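Local atomic coordinates of sgbp-b (Bacteroides uniformis, PDB entry 7K44), a protein that probably binds xyloglucan at the cell surface, as a surface glycan-binding protein of a xyloglucan utilization locus in a human gut commensal. Residues V142-G146 and Q147-D151; I155-N159 and R160-L164; C334-L338 and S339-D343. All coordinates share one frame; numbering follows the deposited sequence. Where two conformers were deposited one is given.

Contact 1: V142-G146 and Q147-D151; sequences VTVLG and QNFMD
In the IPT/TIG domain, the end of strand 141-147 meets the loop after it where Phe-149 folds its ring back onto Gly-146. Atom CZ of Phe-149 lies 3.5 Å from CA of Gly-146, and the carbonyl carbon of that glycine sits over one face of the ring. The backbone N of Gln-147 is on a face as well, 4.0 Å above the ring plane but displaced toward the rim. At the edge of the ring, near its plane, CE2 approaches the carbonyl O of Val-144 at 3.8 Å. Glycine suits its place for a steric reason: a beta carbon on Gly-146 would fall about 2.5 Å from CZ of Phe-149, where there is no room for it. The chain turns back at Asn-148, which takes a left-handed backbone conformation (phi 65°, psi 47°) that asparagine tolerates better than most residues. The resulting Gly-Gln-Asn-Phe sequence is of the kind met in IPT/TIG domains, whose immunoglobulin-like fold lays two antiparallel sheets face to face. Phe-149 enters between them, touching Leu-176 of one sheet and Ile-192 of the other, so a large apolar ring is well matched to the site. With CG anti to its carbonyl carbon (chi1 -69°), the ring swings back along the strand to Val-144. There CG1 of the valine meets CZ of Phe-149 at 4.1 Å, the two side chains crossing at about a right angle; this beta-branched residue faces the core, where it also packs on Ile-128 and Ile-192. Gln-147 points the other way, to the exposed side, and its bent chain curls back over the peptide that precedes it, bringing its CD to 3.3 Å from the carbonyl O of Gly-146.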
# COMPACT_ATOMS: atom_id res chain seq x y z
N VAL A 142 2.86 7.43 0.26
CA VAL A 142 2.19 6.22 0.72
C VAL A 142 1.01 5.99 -0.21
O VAL A 142 0.34 6.95 -0.61
CB VAL A 142 1.69 6.43 2.16
CG1 VAL A 142 1.08 5.15 2.70
CG2 VAL A 142 2.80 6.94 3.07
N THR A 143 0.77 4.74 -0.58
CA THR A 143 -0.37 4.38 -1.42
C THR A 143 -1.30 3.48 -0.62
O THR A 143 -0.85 2.59 0.11
CB THR A 143 0.10 3.66 -2.69
OG1 THR A 143 1.02 4.50 -3.38
CG2 THR A 143 -1.08 3.38 -3.61
N VAL A 144 -2.61 3.72 -0.74
CA VAL A 144 -3.62 2.92 -0.04
C VAL A 144 -4.63 2.44 -1.06
O VAL A 144 -5.08 3.22 -1.90
CB VAL A 144 -4.33 3.75 1.06
CG1 VAL A 144 -5.31 2.87 1.84
CG2 VAL A 144 -3.31 4.37 2.01
N LEU A 145 -4.96 1.15 -1.01
CA LEU A 145 -6.02 0.57 -1.83
C LEU A 145 -7.23 0.30 -0.96
O LEU A 145 -7.10 -0.11 0.20
CB LEU A 145 -5.59 -0.77 -2.45
CG LEU A 145 -4.36 -0.79 -3.36
CD1 LEU A 145 -4.30 -2.10 -4.11
CD2 LEU A 145 -4.41 0.36 -4.32
N GLY A 146 -8.42 0.53 -1.51
CA GLY A 146 -9.62 0.28 -0.75
C GLY A 146 -10.85 0.60 -1.56
O GLY A 146 -10.81 0.51 -2.79
N GLN A 147 -11.95 0.96 -0.90
CA GLN A 147 -13.18 1.29 -1.61
C GLN A 147 -13.83 2.48 -0.93
O GLN A 147 -13.69 2.68 0.28
CB GLN A 147 -14.18 0.11 -1.60
CG GLN A 147 -13.68 -1.15 -2.30
CD GLN A 147 -13.53 -0.97 -3.80
OE1 GLN A 147 -14.17 -0.12 -4.40
NE2 GLN A 147 -12.67 -1.78 -4.41
N ASN A 148 -14.55 3.27 -1.74
CA ASN A 148 -15.40 4.35 -1.23
C ASN A 148 -14.61 5.47 -0.56
O ASN A 148 -14.96 5.95 0.52
CB ASN A 148 -16.53 3.82 -0.35
CG ASN A 148 -17.43 2.89 -1.13
OD1 ASN A 148 -18.05 3.31 -2.10
ND2 ASN A 148 -17.46 1.63 -0.74
N PHE A 149 -13.54 5.91 -1.23
CA PHE A 149 -12.69 7.00 -0.77
C PHE A 149 -13.21 8.40 -1.15
O PHE A 149 -12.46 9.37 -1.12
CB PHE A 149 -11.26 6.82 -1.30
CG PHE A 149 -10.50 5.66 -0.70
CD1 PHE A 149 -10.86 5.10 0.52
CD2 PHE A 149 -9.41 5.13 -1.37
CE1 PHE A 149 -10.15 4.03 1.05
CE2 PHE A 149 -8.68 4.07 -0.84
CZ PHE A 149 -9.05 3.52 0.37
N MET A 150 -14.48 8.51 -1.52
CA MET A 150 -15.06 9.80 -1.87
C MET A 150 -15.23 10.68 -0.63
O MET A 150 -15.47 10.19 0.47
CB MET A 150 -16.45 9.56 -2.45
CG MET A 150 -17.24 8.59 -1.56
SD MET A 150 -18.40 7.51 -2.39
CE MET A 150 -17.30 6.44 -3.30
N ASP A 151 -15.11 11.99 -0.83
CA ASP A 151 -15.38 12.98 0.22
C ASP A 151 -14.53 12.75 1.46
O ASP A 151 -15.03 12.58 2.58
CB ASP A 151 -16.88 13.04 0.56
CG ASP A 151 -17.74 13.31 -0.65
OD1 ASP A 151 -17.34 14.15 -1.49
OD2 ASP A 151 -18.80 12.68 -0.77

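Contact 2: I155-N159 and R160-L164; sequences ITMGN and RSVDL
The amide N of Val-162 donates to the carbonyl O of Ile-155 over 2.8 Å, arriving nearly along the C=O axis. Further toward the turn Met-157 and Arg-160 form the hydrogen-bonded pair of an antiparallel beta hairpin: Met-157 N to Arg-160 O spans 2.9 Å, and Arg-160 N returns to Met-157 O at 3.0 Å from above the carbonyl plane. A type II' turn closes the loop. Its first corner, Gly-158, has a positive phi of 62°, a conformation that glycine adopts readily because it has no side chain to obstruct it. Where the strands part beyond Ser-161, water 1 accepts from Ile-155 N and Ser-161 OG and donates to Val-162 O, joining both arms. The bend at chi2 (-80°) lays the Arg-160 side chain beside that of Asn-159, amide and guanidinium planes 38° apart, while NE is hydrogen-bonded to the backbone O of Ala-183. An alanine in place of Arg-160 would remove the NE donor and would probably leave the carbonyl of Ala-183 without that partner. Serine and threonine suit the exposed side of this edge hairpin, CG2 of Thr-156 lying 3.8 Å from OG of Ser-161. Inward, beta-branched chains pack toward Phe-178, with CG2 of Ile-155 against CG2 of Val-162 at 3.7 Å.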
# COMPACT_ATOMS: atom_id res chain seq x y z
N ILE A 155 -7.00 11.87 7.01
CA ILE A 155 -6.19 10.66 7.08
C ILE A 155 -5.28 10.82 8.29
O ILE A 155 -4.51 11.78 8.37
CB ILE A 155 -5.38 10.43 5.79
CG1 ILE A 155 -6.31 10.42 4.58
CG2 ILE A 155 -4.59 9.13 5.90
CD1 ILE A 155 -5.61 10.19 3.26
N THR A 156 -5.38 9.89 9.23
CA THR A 156 -4.74 10.04 10.52
C THR A 156 -3.99 8.76 10.90
O THR A 156 -4.27 7.66 10.40
CB THR A 156 -5.75 10.37 11.62
OG1 THR A 156 -6.69 9.30 11.74
CG2 THR A 156 -6.51 11.65 11.27
N MET A 157 -3.03 8.93 11.80
CA MET A 157 -2.22 7.82 12.30
C MET A 157 -1.79 8.21 13.71
O MET A 157 -0.88 9.03 13.87
CB MET A 157 -1.02 7.58 11.40
CG MET A 157 -0.43 8.86 10.83
SD MET A 157 0.75 8.57 9.50
CE MET A 157 -0.28 7.81 8.25
N GLY A 158 -2.44 7.63 14.71
CA GLY A 158 -2.14 8.07 16.06
C GLY A 158 -2.51 9.54 16.21
O GLY A 158 -3.60 9.97 15.83
N ASN A 159 -1.57 10.33 16.74
CA ASN A 159 -1.78 11.76 16.91
C ASN A 159 -1.25 12.59 15.74
O ASN A 159 -1.00 13.79 15.91
CB ASN A 159 -1.18 12.23 18.23
CG ASN A 159 0.33 12.10 18.25
OD1 ASN A 159 0.90 11.29 17.51
ND2 ASN A 159 0.98 12.89 19.09
N ARG A 160 -1.07 11.99 14.57
CA ARG A 160 -0.63 12.69 13.37
C ARG A 160 -1.75 12.73 12.35
O ARG A 160 -2.52 11.77 12.23
CB ARG A 160 0.58 12.00 12.73
CG ARG A 160 1.74 11.75 13.67
CD ARG A 160 2.59 13.00 13.87
NE ARG A 160 3.66 12.73 14.82
CZ ARG A 160 3.61 13.04 16.11
NH1 ARG A 160 2.54 13.65 16.60
NH2 ARG A 160 4.63 12.74 16.91
N SER A 161 -1.82 13.81 11.58
CA SER A 161 -2.83 13.96 10.54
C SER A 161 -2.17 14.39 9.24
O SER A 161 -1.28 15.25 9.24
CB SER A 161 -3.91 14.97 10.94
OG SER A 161 -5.04 14.91 10.08
N VAL A 162 -2.62 13.80 8.14
CA VAL A 162 -2.00 14.01 6.83
C VAL A 162 -2.40 15.37 6.27
O VAL A 162 -3.56 15.80 6.38
CB VAL A 162 -2.45 12.87 5.89
CG1 VAL A 162 -2.11 13.18 4.44
CG2 VAL A 162 -1.83 11.55 6.33
N ASP A 163 -1.43 16.06 5.67
CA ASP A 163 -1.69 17.28 4.91
C ASP A 163 -2.52 16.92 3.69
O ASP A 163 -2.03 16.27 2.76
CB ASP A 163 -0.36 17.90 4.50
CG ASP A 163 -0.52 19.20 3.70
OD1 ASP A 163 -1.64 19.54 3.27
OD2 ASP A 163 0.51 19.89 3.48
N LEU A 164 -3.79 17.34 3.67
CA LEU A 164 -4.68 16.92 2.59
C LEU A 164 -4.30 17.50 1.23
O LEU A 164 -4.72 16.97 0.21
CB LEU A 164 -6.15 17.21 2.93
CG LEU A 164 -6.76 16.39 4.08
CD1 LEU A 164 -8.22 16.77 4.28
CD2 LEU A 164 -6.60 14.89 3.84
O HOH W 1 -5.88 14.62 7.45
O HOH W 2 0.50 15.88 15.10

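Contact 3: C334-L338 and S339-D343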
# COMPACT_ATOMS: atom_id res chain seq x y z
N CYS A 334 9.27 -4.93 2.78
CA CYS A 334 9.61 -6.30 2.41
C CYS A 334 9.41 -7.18 3.64
O CYS A 334 9.93 -6.86 4.71
CB CYS A 334 11.08 -6.36 2.02
SG CYS A 334 11.51 -5.33 0.56
N SER A 335 8.68 -8.28 3.48
CA SER A 335 8.43 -9.21 4.58
C SER A 335 8.92 -10.61 4.23
O SER A 335 8.74 -11.07 3.09
CB SER A 335 6.94 -9.28 4.96
OG SER A 335 6.42 -8.01 5.31
N ILE A 336 9.52 -11.28 5.21
CA ILE A 336 9.94 -12.67 5.09
C ILE A 336 9.35 -13.45 6.26
O ILE A 336 9.53 -13.04 7.41
CB ILE A 336 11.47 -12.78 5.08
CG1 ILE A 336 12.04 -12.05 3.86
CG2 ILE A 336 11.91 -14.25 5.12
CD1 ILE A 336 13.48 -12.30 3.63
N PRO A 337 8.65 -14.55 6.03
CA PRO A 337 8.05 -15.28 7.15
C PRO A 337 9.14 -15.74 8.11
O PRO A 337 10.16 -16.29 7.69
CB PRO A 337 7.36 -16.47 6.48
CG PRO A 337 7.10 -16.00 5.06
CD PRO A 337 8.32 -15.17 4.73
N LEU A 338 8.91 -15.50 9.40
CA LEU A 338 9.91 -15.87 10.39
C LEU A 338 10.13 -17.37 10.44
O LEU A 338 11.24 -17.83 10.76
CB LEU A 338 9.53 -15.32 11.77
CG LEU A 338 10.62 -15.26 12.82
CD1 LEU A 338 11.77 -14.35 12.37
CD2 LEU A 338 10.04 -14.79 14.14
N SER A 339 9.10 -18.15 10.11
CA SER A 339 9.27 -19.60 10.06
C SER A 339 10.20 -20.05 8.94
O SER A 339 10.62 -21.21 8.96
CB SER A 339 7.91 -20.30 9.98
OG SER A 339 7.25 -20.00 8.77
N GLU A 340 10.53 -19.18 7.98
CA GLU A 340 11.55 -19.50 6.98
C GLU A 340 12.95 -19.20 7.48
O GLU A 340 13.92 -19.48 6.76
CB GLU A 340 11.31 -18.72 5.68
CG GLU A 340 10.04 -19.07 4.91
CD GLU A 340 10.11 -20.40 4.16
OE1 GLU A 340 11.16 -21.08 4.20
OE2 GLU A 340 9.11 -20.75 3.50
N LEU A 341 13.08 -18.62 8.67
CA LEU A 341 14.36 -18.17 9.18
C LEU A 341 14.74 -18.78 10.52
O LEU A 341 15.92 -18.70 10.89
CB LEU A 341 14.37 -16.65 9.35
CG LEU A 341 14.28 -15.82 8.08
CD1 LEU A 341 13.91 -14.37 8.42
CD2 LEU A 341 15.62 -15.91 7.38
N VAL A 342 13.80 -19.34 11.26
CA VAL A 342 14.06 -19.79 12.63
C VAL A 342 13.54 -21.21 12.81
O VAL A 342 12.52 -21.59 12.23
CB VAL A 342 13.47 -18.83 13.70
CG1 VAL A 342 13.85 -17.37 13.39
CG2 VAL A 342 11.95 -19.00 13.81
N ASP A 343 14.27 -21.98 13.62
CA ASP A 343 13.88 -23.36 13.94
C ASP A 343 12.81 -23.41 15.02
O ASP A 343 12.05 -24.38 15.09
CB ASP A 343 15.09 -24.13 14.48
CG ASP A 343 15.99 -24.66 13.39
OD1 ASP A 343 15.47 -25.09 12.34
OD2 ASP A 343 17.22 -24.66 13.59
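Leu-338 and Val-342 form the close-packed side of this turn, CD1 of the leucine lying 3.8 Å from CG1 of the valine. Beside them CG2 of Ile-336 meets CD1 of Leu-341 at 3.9 Å, the two chains crossing at about a right angle. The torsion that sets CG of Leu-338 opposite its own N (chi1 -164°) carries its branches to Val-342 and on toward Leu-283 and Trp-347. Between these apolar groups the backbone leaves strand 331-337 through a single 3-10 turn at the margin of the glycan-binding domain's beta sandwich. Leu-341 N donates to Leu-338 O at 2.9 Å, and Val-342 N adds a weak bond to the same oxygen, so one carbonyl oxygen serves two amides. Branched apolar residues suit this side, since Leu-341 reaches Ile-303 and Leu-305 of the facing sheet. The outer side is looser. Here Pro-337, whose ring fixes phi as the strand ends, offers its carbonyl O to Glu-340 N at 2.9 Å, but its CB comes no nearer than 4.1 Å to CG of Glu-340, whose carboxylate leads away from the turn, as befits a charged group at an exposed position.

Overall arrangement
Contacts 1 and 2 follow each other directly in the chain, their centres 15 Å apart, and belong to the two facing sheets of the IPT/TIG domain. Strand 175-179 is common ground: Leu-176 touches both Phe-149 and Ile-155, and Phe-178 both Val-142 and Met-157. Contact 3 lies in the xyloglucan-binding domain, its centre about 30 Å from contact 1 and 32 Å from contact 2, with nearest atoms about 13 and 17 Å away. The domains nevertheless meet at the strand of contact 1, where Thr-143 and Leu-145 pack on Phe-322; the adjacent Asp-321 accepts a bond from Ser-335. None of the three contacts supplies a residue to the calcium site of Asn-213, Asp-215, Asp-241, Lys-243 and Asp-378.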